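Local coordinates for protein hydroxyindole o-methyltransferase (Homo sapiens, PDB 4A6D) that transfers a methyl group from S-adenosylmethionine to N-acetylserotonin, yielding melatonin in the last step of its synthesis, at residues R125-E133 / N302-Q310; G235-P243 / K261-T272. One frame throughout, in Å; residues are numbered along the deposited sequence.

Contact 1 of 2, residues R125-E133 / N302-Q310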
loop_
_atom_site.group_PDB
_atom_site.type_symbol
_atom_site.label_atom_id
_atom_site.label_comp_id
_atom_site.label_asym_id
_atom_site.label_seq_id
_atom_site.Cartn_x
_atom_site.Cartn_y
_atom_site.Cartn_z
ATOM N N ARG A 125 9.574 11.261 -11.806
ATOM C CA ARG A 125 10.740 11.530 -12.658
ATOM C C ARG A 125 10.391 12.245 -13.966
ATOM O O ARG A 125 11.028 13.239 -14.297
ATOM C CB ARG A 125 11.489 10.224 -12.995
ATOM C CG ARG A 125 12.765 10.022 -12.199
ATOM C CD ARG A 125 13.426 8.681 -12.481
ATOM N NE ARG A 125 14.354 8.316 -11.416
ATOM C CZ ARG A 125 14.203 7.272 -10.601
ATOM N NH1 ARG A 125 13.158 6.463 -10.732
ATOM N NH2 ARG A 125 15.115 7.012 -9.664
ATOM N N GLU A 126 9.377 11.751 -14.694
ATOM C CA GLU A 126 8.987 12.249 -16.013
ATOM C C GLU A 126 7.901 13.284 -16.027
ATOM O O GLU A 126 7.752 13.992 -17.034
ATOM C CB GLU A 126 8.598 11.074 -16.931
ATOM C CG GLU A 126 9.750 10.122 -17.243
ATOM C CD GLU A 126 9.372 8.670 -17.481
ATOM O OE1 GLU A 126 8.349 8.422 -18.163
ATOM O OE2 GLU A 126 10.117 7.779 -17.008
ATOM N N GLY A 127 7.103 13.331 -14.966
ATOM C CA GLY A 127 5.975 14.246 -14.870
ATOM C C GLY A 127 4.813 13.841 -15.752
ATOM O O GLY A 127 4.029 14.701 -16.177
ATOM N N ARG A 128 4.662 12.526 -16.003
ATOM C CA ARG A 128 3.578 12.017 -16.853
ATOM C C ARG A 128 3.000 10.666 -16.380
ATOM O O ARG A 128 3.663 9.947 -15.628
ATOM C CB ARG A 128 4.029 11.963 -18.345
ATOM C CG ARG A 128 5.126 10.933 -18.640
ATOM C CD ARG A 128 5.454 10.837 -20.114
ATOM N NE ARG A 128 6.760 11.427 -20.416
ATOM C CZ ARG A 128 7.808 10.749 -20.873
ATOM N NH1 ARG A 128 7.715 9.446 -21.106
ATOM N NH2 ARG A 128 8.954 11.372 -21.111
ATOM N N ASN A 129 1.779 10.316 -16.854
ATOM C CA ASN A 129 1.121 9.046 -16.548
ATOM C C ASN A 129 1.833 7.808 -17.147
ATOM O O ASN A 129 2.634 7.944 -18.075
ATOM C CB ASN A 129 -0.356 9.082 -16.879
ATOM C CG ASN A 129 -0.731 8.952 -18.336
ATOM O OD1 ASN A 129 -0.518 7.914 -18.966
ATOM N ND2 ASN A 129 -1.457 9.937 -18.846
ATOM N N GLN A 130 1.539 6.611 -16.603
ATOM C CA GLN A 130 2.224 5.375 -16.967
ATOM C C GLN A 130 1.353 4.232 -17.518
ATOM O O GLN A 130 1.695 3.072 -17.300
ATOM C CB GLN A 130 3.080 4.871 -15.779
ATOM C CG GLN A 130 3.832 5.937 -14.995
ATOM C CD GLN A 130 4.993 6.510 -15.755
ATOM O OE1 GLN A 130 4.881 7.516 -16.455
ATOM N NE2 GLN A 130 6.140 5.901 -15.608
ATOM N N TYR A 131 0.267 4.523 -18.239
ATOM C CA TYR A 131 -0.561 3.446 -18.803
ATOM C C TYR A 131 0.211 2.571 -19.803
ATOM O O TYR A 131 0.022 1.348 -19.819
ATOM C CB TYR A 131 -1.844 3.995 -19.449
ATOM C CG TYR A 131 -2.971 4.197 -18.464
ATOM C CD1 TYR A 131 -3.766 3.128 -18.050
ATOM C CD2 TYR A 131 -3.271 5.461 -17.970
ATOM C CE1 TYR A 131 -4.791 3.304 -17.119
ATOM C CE2 TYR A 131 -4.320 5.658 -17.072
ATOM C CZ TYR A 131 -5.069 4.575 -16.638
ATOM O OH TYR A 131 -6.105 4.789 -15.760
ATOM N N LEU A 132 1.086 3.191 -20.620
ATOM C CA LEU A 132 1.895 2.449 -21.580
ATOM C C LEU A 132 2.947 1.578 -20.864
ATOM O O LEU A 132 3.180 0.437 -21.279
ATOM C CB LEU A 132 2.554 3.383 -22.616
ATOM C CG LEU A 132 3.192 2.663 -23.827
ATOM C CD1 LEU A 132 2.265 2.657 -25.025
ATOM C CD2 LEU A 132 4.543 3.259 -24.186
ATOM N N GLU A 133 3.562 2.104 -19.782
ATOM C CA GLU A 133 4.607 1.379 -19.033
ATOM C C GLU A 133 4.045 0.281 -18.141
ATOM O O GLU A 133 4.774 -0.638 -17.803
ATOM C CB GLU A 133 5.487 2.347 -18.215
ATOM C CG GLU A 133 6.194 3.422 -19.035
ATOM C CD GLU A 133 5.484 4.751 -19.252
ATOM O OE1 GLU A 133 4.277 4.755 -19.594
ATOM O OE2 GLU A 133 6.172 5.793 -19.164
ATOM N N ASN A 302 -2.076 10.660 -7.559
ATOM C CA ASN A 302 -2.763 9.639 -8.341
ATOM C C ASN A 302 -3.172 10.177 -9.748
ATOM O O ASN A 302 -3.275 9.396 -10.691
ATOM C CB ASN A 302 -4.000 9.120 -7.610
ATOM C CG ASN A 302 -4.681 8.017 -8.401
ATOM O OD1 ASN A 302 -4.076 6.994 -8.747
ATOM N ND2 ASN A 302 -5.893 8.261 -8.848
ATOM N N MET A 303 -3.425 11.498 -9.886
ATOM C CA MET A 303 -3.771 12.108 -11.178
ATOM C C MET A 303 -2.508 12.204 -12.040
ATOM O O MET A 303 -2.597 12.074 -13.254
ATOM C CB MET A 303 -4.451 13.486 -11.015
ATOM C CG MET A 303 -5.838 13.441 -10.371
ATOM S SD MET A 303 -7.141 12.596 -11.324
ATOM C CE MET A 303 -7.129 11.006 -10.546
ATOM N N LEU A 304 -1.350 12.454 -11.422
ATOM C CA LEU A 304 -0.076 12.520 -12.123
ATOM C C LEU A 304 0.264 11.123 -12.674
ATOM O O LEU A 304 0.603 10.995 -13.848
ATOM C CB LEU A 304 1.062 13.037 -11.205
ATOM C CG LEU A 304 2.489 12.941 -11.785
ATOM C CD1 LEU A 304 2.670 13.886 -12.988
ATOM C CD2 LEU A 304 3.521 13.233 -10.746
ATOM N N VAL A 305 0.110 10.094 -11.833
ATOM C CA VAL A 305 0.369 8.682 -12.152
ATOM C C VAL A 305 -0.615 8.139 -13.207
ATOM O O VAL A 305 -0.205 7.366 -14.063
ATOM C CB VAL A 305 0.362 7.844 -10.837
ATOM C CG1 VAL A 305 0.320 6.346 -11.107
ATOM C CG2 VAL A 305 1.558 8.184 -9.966
ATOM N N GLN A 306 -1.886 8.555 -13.157
ATOM C CA GLN A 306 -2.918 8.025 -14.044
ATOM C C GLN A 306 -3.469 8.937 -15.168
ATOM O O GLN A 306 -3.383 8.555 -16.328
ATOM C CB GLN A 306 -4.052 7.391 -13.221
ATOM C CG GLN A 306 -3.711 5.980 -12.746
ATOM C CD GLN A 306 -4.878 5.324 -12.061
ATOM O OE1 GLN A 306 -5.789 4.766 -12.686
ATOM N NE2 GLN A 306 -4.864 5.362 -10.756
ATOM N N THR A 307 -4.061 10.087 -14.840
ATOM C CA THR A 307 -4.628 10.999 -15.814
ATOM C C THR A 307 -3.582 11.994 -16.381
ATOM O O THR A 307 -2.392 11.694 -16.429
ATOM C CB THR A 307 -5.805 11.736 -15.191
ATOM O OG1 THR A 307 -5.293 12.672 -14.247
ATOM C CG2 THR A 307 -6.847 10.797 -14.568
ATOM N N GLU A 308 -4.061 13.186 -16.813
ATOM C CA GLU A 308 -3.264 14.297 -17.355
ATOM C C GLU A 308 -3.400 15.516 -16.442
ATOM O O GLU A 308 -2.791 16.558 -16.703
ATOM C CB GLU A 308 -3.763 14.664 -18.750
ATOM C CG GLU A 308 -3.260 13.760 -19.862
ATOM C CD GLU A 308 -3.931 13.966 -21.211
ATOM O OE1 GLU A 308 -4.735 14.922 -21.356
ATOM O OE2 GLU A 308 -3.658 13.155 -22.125
ATOM N N GLY A 309 -4.139 15.348 -15.349
ATOM C CA GLY A 309 -4.423 16.429 -14.416
ATOM C C GLY A 309 -3.748 16.425 -13.065
ATOM O O GLY A 309 -2.636 15.936 -12.894
ATOM N N GLN A 310 -4.440 17.011 -12.100
ATOM C CA GLN A 310 -3.984 17.265 -10.736
ATOM C C GLN A 310 -5.201 17.679 -9.952
ATOM O O GLN A 310 -6.242 18.009 -10.546
ATOM C CB GLN A 310 -2.993 18.474 -10.750
ATOM C CG GLN A 310 -3.567 19.719 -11.458
ATOM C CD GLN A 310 -2.688 20.949 -11.590
ATOM O OE1 GLN A 310 -2.585 21.550 -12.686
ATOM N NE2 GLN A 310 -2.190 21.458 -10.466
#

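Contact 2 of 2, residues G235-P243 / K261-T272. With ZN (zinc ion), chain B; SAM (S-adenosylmethionine), chain D.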
loop_
_atom_site.group_PDB
_atom_site.type_symbol
_atom_site.label_atom_id
_atom_site.label_comp_id
_atom_site.label_asym_id
_atom_site.label_seq_id
_atom_site.Cartn_x
_atom_site.Cartn_y
_atom_site.Cartn_z
ATOM N N GLY A 235 -22.054 11.865 -26.644
ATOM C CA GLY A 235 -21.186 12.741 -27.410
ATOM C C GLY A 235 -19.847 13.051 -26.778
ATOM O O GLY A 235 -19.438 12.427 -25.791
ATOM N N ASP A 236 -19.157 14.031 -27.372
ATOM C CA ASP A 236 -17.858 14.495 -26.908
ATOM C C ASP A 236 -17.994 15.951 -26.419
ATOM O O ASP A 236 -18.188 16.845 -27.233
ATOM C CB ASP A 236 -16.817 14.356 -28.044
ATOM C CG ASP A 236 -15.450 14.947 -27.743
ATOM O OD1 ASP A 236 -15.196 15.331 -26.553
ATOM O OD2 ASP A 236 -14.623 15.007 -28.667
ATOM N N PHE A 237 -17.834 16.196 -25.119
ATOM C CA PHE A 237 -17.983 17.568 -24.613
ATOM C C PHE A 237 -16.976 18.622 -25.116
ATOM O O PHE A 237 -17.232 19.829 -25.006
ATOM C CB PHE A 237 -18.283 17.646 -23.115
ATOM C CG PHE A 237 -17.348 16.940 -22.161
ATOM C CD1 PHE A 237 -15.965 16.991 -22.343
ATOM C CD2 PHE A 237 -17.840 16.303 -21.030
ATOM C CE1 PHE A 237 -15.098 16.411 -21.415
ATOM C CE2 PHE A 237 -16.972 15.685 -20.126
ATOM C CZ PHE A 237 -15.607 15.730 -20.335
ATOM N N PHE A 238 -15.896 18.161 -25.771
ATOM C CA PHE A 238 -14.890 19.046 -26.366
ATOM C C PHE A 238 -15.268 19.565 -27.726
ATOM O O PHE A 238 -14.654 20.527 -28.173
ATOM C CB PHE A 238 -13.498 18.383 -26.418
ATOM C CG PHE A 238 -12.866 18.248 -25.057
ATOM C CD1 PHE A 238 -12.535 19.375 -24.312
ATOM C CD2 PHE A 238 -12.643 16.998 -24.501
ATOM C CE1 PHE A 238 -11.997 19.251 -23.029
ATOM C CE2 PHE A 238 -12.072 16.871 -23.232
ATOM C CZ PHE A 238 -11.784 18.001 -22.489
ATOM N N LYS A 239 -16.270 18.967 -28.399
ATOM C CA LYS A 239 -16.618 19.430 -29.738
ATOM C C LYS A 239 -18.096 19.351 -30.130
ATOM O O LYS A 239 -18.521 20.094 -31.020
ATOM C CB LYS A 239 -15.721 18.767 -30.795
ATOM C CG LYS A 239 -15.421 17.292 -30.529
ATOM C CD LYS A 239 -14.355 16.733 -31.451
ATOM C CE LYS A 239 -12.952 16.822 -30.894
ATOM N NZ LYS A 239 -11.963 16.171 -31.810
ATOM N N ASP A 240 -18.878 18.464 -29.485
ATOM C CA ASP A 240 -20.299 18.299 -29.819
ATOM C C ASP A 240 -21.185 19.382 -29.240
ATOM O O ASP A 240 -20.740 20.035 -28.310
ATOM C CB ASP A 240 -20.776 16.934 -29.335
ATOM C CG ASP A 240 -20.246 15.782 -30.154
ATOM O OD1 ASP A 240 -19.694 16.033 -31.248
ATOM O OD2 ASP A 240 -20.473 14.633 -29.760
ATOM N N PRO A 241 -22.431 19.642 -29.735
ATOM C CA PRO A 241 -23.263 20.657 -29.045
ATOM C C PRO A 241 -23.691 20.083 -27.688
ATOM O O PRO A 241 -23.950 18.867 -27.576
ATOM C CB PRO A 241 -24.440 20.887 -29.994
ATOM C CG PRO A 241 -24.522 19.638 -30.809
ATOM C CD PRO A 241 -23.168 18.992 -30.843
ATOM N N LEU A 242 -23.664 20.926 -26.639
ATOM C CA LEU A 242 -24.035 20.464 -25.297
ATOM C C LEU A 242 -25.545 20.530 -25.165
ATOM O O LEU A 242 -26.174 21.388 -25.806
ATOM C CB LEU A 242 -23.370 21.283 -24.169
ATOM C CG LEU A 242 -21.846 21.517 -24.198
ATOM C CD1 LEU A 242 -21.437 22.474 -23.082
ATOM C CD2 LEU A 242 -21.085 20.245 -24.106
ATOM N N PRO A 243 -26.157 19.615 -24.371
ATOM C CA PRO A 243 -27.624 19.713 -24.125
ATOM C C PRO A 243 -27.950 21.080 -23.505
ATOM O O PRO A 243 -27.100 21.606 -22.790
ATOM C CB PRO A 243 -27.883 18.587 -23.105
ATOM C CG PRO A 243 -26.690 17.652 -23.253
ATOM C CD PRO A 243 -25.542 18.551 -23.552
ATOM N N LYS A 261 -6.770 22.228 -21.512
ATOM C CA LYS A 261 -7.913 21.355 -21.825
ATOM C C LYS A 261 -9.112 21.789 -20.963
ATOM O O LYS A 261 -10.224 21.868 -21.484
ATOM C CB LYS A 261 -7.560 19.888 -21.515
ATOM C CG LYS A 261 -7.278 19.036 -22.716
ATOM C CD LYS A 261 -8.244 17.874 -22.788
ATOM C CE LYS A 261 -7.835 16.839 -23.802
ATOM N NZ LYS A 261 -8.952 15.908 -24.117
ATOM N N CYS A 262 -8.889 22.078 -19.651
ATOM C CA CYS A 262 -9.945 22.567 -18.741
ATOM C C CYS A 262 -10.508 23.845 -19.270
ATOM O O CYS A 262 -11.724 23.959 -19.371
ATOM C CB CYS A 262 -9.420 22.755 -17.319
ATOM S SG CYS A 262 -9.097 21.209 -16.443
ATOM N N SER A 263 -9.627 24.807 -19.634
ATOM C CA SER A 263 -10.020 26.128 -20.163
ATOM C C SER A 263 -10.878 26.001 -21.391
ATOM O O SER A 263 -11.890 26.686 -21.468
ATOM C CB SER A 263 -8.810 27.016 -20.428
ATOM O OG SER A 263 -8.232 27.418 -19.191
ATOM N N HIS A 264 -10.526 25.084 -22.314
ATOM C CA HIS A 264 -11.289 24.843 -23.538
ATOM C C HIS A 264 -12.734 24.410 -23.233
ATOM O O HIS A 264 -13.675 25.011 -23.757
ATOM C CB HIS A 264 -10.554 23.838 -24.447
ATOM C CG HIS A 264 -11.296 23.460 -25.696
ATOM N ND1 HIS A 264 -11.508 22.133 -26.031
ATOM C CD2 HIS A 264 -11.842 24.243 -26.656
ATOM C CE1 HIS A 264 -12.181 22.152 -27.167
ATOM N NE2 HIS A 264 -12.404 23.397 -27.582
ATOM N N LEU A 265 -12.898 23.403 -22.356
ATOM C CA LEU A 265 -14.211 22.884 -21.964
ATOM C C LEU A 265 -15.024 23.974 -21.224
ATOM O O LEU A 265 -16.205 24.155 -21.530
ATOM C CB LEU A 265 -14.078 21.601 -21.094
ATOM C CG LEU A 265 -15.404 21.071 -20.510
ATOM C CD1 LEU A 265 -16.411 20.660 -21.634
ATOM C CD2 LEU A 265 -15.166 19.960 -19.549
ATOM N N LEU A 266 -14.377 24.707 -20.276
ATOM C CA LEU A 266 -15.042 25.756 -19.552
ATOM C C LEU A 266 -15.577 26.848 -20.470
ATOM O O LEU A 266 -16.697 27.310 -20.255
ATOM C CB LEU A 266 -14.183 26.325 -18.426
ATOM C CG LEU A 266 -13.892 25.377 -17.232
ATOM C CD1 LEU A 266 -13.002 26.041 -16.252
ATOM C CD2 LEU A 266 -15.163 24.930 -16.550
ATOM N N GLU A 267 -14.804 27.191 -21.529
ATOM C CA GLU A 267 -15.137 28.191 -22.541
ATOM C C GLU A 267 -16.390 27.783 -23.337
ATOM O O GLU A 267 -17.306 28.590 -23.503
ATOM C CB GLU A 267 -13.936 28.442 -23.476
ATOM C CG GLU A 267 -12.856 29.356 -22.906
ATOM C CD GLU A 267 -13.107 30.860 -22.887
ATOM O OE1 GLU A 267 -14.242 31.301 -23.189
ATOM O OE2 GLU A 267 -12.150 31.605 -22.573
ATOM N N ARG A 268 -16.457 26.511 -23.751
ATOM C CA ARG A 268 -17.588 25.933 -24.498
ATOM C C ARG A 268 -18.870 25.989 -23.665
ATOM O O ARG A 268 -19.903 26.390 -24.188
ATOM C CB ARG A 268 -17.253 24.497 -24.925
ATOM C CG ARG A 268 -16.100 24.469 -25.933
ATOM C CD ARG A 268 -15.953 23.187 -26.747
ATOM N NE ARG A 268 -17.037 22.246 -26.507
ATOM C CZ ARG A 268 -18.054 22.040 -27.326
ATOM N NH1 ARG A 268 -18.090 22.636 -28.513
ATOM N NH2 ARG A 268 -19.020 21.205 -26.987
ATOM N N ILE A 269 -18.769 25.634 -22.352
ATOM C CA ILE A 269 -19.874 25.663 -21.381
ATOM C C ILE A 269 -20.322 27.093 -21.190
ATOM O O ILE A 269 -21.516 27.357 -21.249
ATOM C CB ILE A 269 -19.461 25.032 -20.025
ATOM C CG1 ILE A 269 -19.058 23.539 -20.198
ATOM C CG2 ILE A 269 -20.561 25.242 -18.953
ATOM C CD1 ILE A 269 -18.481 22.918 -18.861
ATOM N N TYR A 270 -19.377 28.018 -20.966
ATOM C CA TYR A 270 -19.712 29.428 -20.794
ATOM C C TYR A 270 -20.568 29.973 -21.970
ATOM O O TYR A 270 -21.639 30.524 -21.732
ATOM C CB TYR A 270 -18.457 30.281 -20.581
ATOM C CG TYR A 270 -18.808 31.740 -20.352
ATOM C CD1 TYR A 270 -19.168 32.197 -19.093
ATOM C CD2 TYR A 270 -18.774 32.659 -21.400
ATOM C CE1 TYR A 270 -19.537 33.519 -18.888
ATOM C CE2 TYR A 270 -19.128 33.994 -21.204
ATOM C CZ TYR A 270 -19.513 34.418 -19.949
ATOM O OH TYR A 270 -19.774 35.744 -19.734
ATOM N N HIS A 271 -20.084 29.800 -23.213
ATOM C CA HIS A 271 -20.748 30.236 -24.427
ATOM C C HIS A 271 -22.055 29.512 -24.708
ATOM O O HIS A 271 -22.883 30.051 -25.418
ATOM C CB HIS A 271 -19.785 30.247 -25.620
ATOM C CG HIS A 271 -18.712 31.280 -25.463
ATOM N ND1 HIS A 271 -18.999 32.647 -25.542
ATOM C CD2 HIS A 271 -17.403 31.130 -25.161
ATOM C CE1 HIS A 271 -17.849 33.269 -25.336
ATOM N NE2 HIS A 271 -16.859 32.403 -25.100
ATOM N N THR A 272 -22.284 28.356 -24.062
ATOM C CA THR A 272 -23.539 27.613 -24.134
ATOM C C THR A 272 -24.534 28.165 -23.056
ATOM O O THR A 272 -25.737 28.114 -23.281
ATOM C CB THR A 272 -23.279 26.101 -24.032
ATOM O OG1 THR A 272 -22.316 25.732 -25.029
ATOM C CG2 THR A 272 -24.532 25.276 -24.260
HETATM ZN ZN ZN B . -14.961 32.986 -24.335
HETATM N N SAM D . -18.944 12.433 -13.084
HETATM C CA SAM D . -18.729 11.013 -12.725
HETATM C C SAM D . -18.402 10.702 -11.250
HETATM O O SAM D . -17.852 11.563 -10.595
HETATM O OXT SAM D . -18.676 9.595 -10.685
HETATM C CB SAM D . -17.698 10.476 -13.686
HETATM C CG SAM D . -16.291 11.043 -13.459
HETATM S SD SAM D . -15.153 10.203 -14.618
HETATM C CE SAM D . -13.614 10.594 -13.893
HETATM C "C5'" SAM D . -14.998 11.382 -16.000
HETATM C "C4'" SAM D . -16.202 11.104 -16.911
HETATM O "O4'" SAM D . -16.011 11.946 -18.034
HETATM C "C3'" SAM D . -16.235 9.618 -17.440
HETATM O "O3'" SAM D . -17.531 9.026 -17.250
HETATM C "C2'" SAM D . -15.808 9.788 -18.935
HETATM O "O2'" SAM D . -16.305 8.840 -19.880
HETATM C "C1'" SAM D . -16.348 11.198 -19.230
HETATM N N9 SAM D . -15.690 11.828 -20.395
HETATM C C8 SAM D . -14.322 11.872 -20.652
HETATM N N7 SAM D . -14.098 12.516 -21.758
HETATM C C5 SAM D . -15.312 12.883 -22.330
HETATM C C6 SAM D . -15.720 13.553 -23.499
HETATM N N6 SAM D . -14.775 14.058 -24.327
HETATM N N1 SAM D . -17.065 13.778 -23.720
HETATM C C2 SAM D . -18.003 13.279 -22.903
HETATM N N3 SAM D . -17.641 12.626 -21.789
HETATM C C4 SAM D . -16.351 12.458 -21.437
HETATM O O HOH W 1 -15.194 34.809 -25.557
#

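Contact 1 of 2, residues R125-E133 / N302-Q310
The carbonyl oxygen of Val305 is gripped twice by the loop opposite it. Gln130 N donates a hydrogen bond to Val305 O (3.2 Å), and Asn129 CA adds a CA-H...O contact to Val305 O from 3.3 Å. Asn129 then reaches further along the same outgoing chain: its CB lies against Gln306 O, and with CG between the backbone N and the carbonyl carbon (chi1 77°) the amide turns so that Asn129 ND2 hydrogen-bonds to Thr307 O at 3.1 Å. The bond lies near the amide plane of Asn129, yet it meets the Thr307 carbonyl from above, with the donor 62° out of the carbonyl plane, so it is not directed at a lone pair. Gln306 O lies at the edge of the Tyr131 ring, near its plane, 3.1 Å from Tyr131 CE2. Tyr131 OH lies 3.1 Å from Gln306 OE1, the ring and the amide being turned 62° apart. At the other end, Leu304 CD1 presses on Gly127 C (3.5 Å), where the chain leaves helix 120-126 with a positive phi.

Behind this, Gln306 NE2 donates to Asn302 OD1 (2.7 Å), and that oxygen also accepts from Trp117 NE1. Thr307 OG1 bonds to Met303 O and accepts from Gly309 N in an ST turn, while the Thr307 side chain rests on Asp256.

Here the chain leaving a helix end is held by a loop through the carbonyls of Val305 and Thr307. Because Asn302 and Gln306 bind substrate, the chemistry implies a pocket wall whose amides are held partly by each other, and whose backbone is probably steadied by Asn129 and Gln130.

Contact 2 of 2, residues G235-P243 / K261-T272
Phe237 fills the slot between cofactor and helix: the adenine of S-adenosylmethionine lies over one face of its ring, and Leu265 CD2 sits over the other in a CH-pi contact, 4.2 Å from the ring centroid. CG lies between the backbone N and the carbonyl carbon (chi1 54°), a torsion that stands the ring up in this slot. Phe238 is the next bump. Its CE1 packs on Leu265 CB at 3.7 Å, and the methylene chain of Lys261 crosses its far rim, CD to Phe238 CZ at 3.6 Å.

Arg268 bends at chi3 to bring its guanidinium edge into the hollow of the turn, NE donating to Phe237 O at 2.9 Å and NH2 adding a weak bond to the same oxygen; the backbone of Phe238 and Lys239 lies over one face. With the guanidinium gone, as in an alanine here, Phe237 O would probably lose its side-chain donors and a gap would open beneath the turn. Leu242 is the last knob, its CD1 lodged between Ile269 CG1 and Thr272 OG1.

The same loop reads the adenine, since SAM N6 donates to Asp236 OD1 (2.6 Å) and Phe237 N to SAM N1 (2.9 Å). Glu267 and His271 of the helix bind a zinc ion, outside this interface. The loop joins strands 230-234 and 247-251; inward, Ile269 and Leu265 rest on strand 247-251 and Leu242 on Leu186 of strand 182-186. On another side of the helix, Leu266 packs on helix 314-324.

Both contacts belong to the methyltransferase domain, whose seven-stranded mixed sheet is that of the class I-like superfamily. Their centres lie 24 Å apart, although their nearest atoms come within about 4 Å. Along the chain the order is 125-133, 235-243, 261-272, 302-310, so that contact 1 brackets contact 2. The latter follows strand 230-234 at an outer end of the sheet and meets helix 259-272, whereas contact 1 closes off helix 294-305 beside helices 103-117 and 120-126. Between them runs the segment holding Asp256 and Trp257: Thr307 packs on Asp256, and Phe238 stacks edge-to-face with Trp257. One contact thus serves the substrate side, the other the cofactor's adenine.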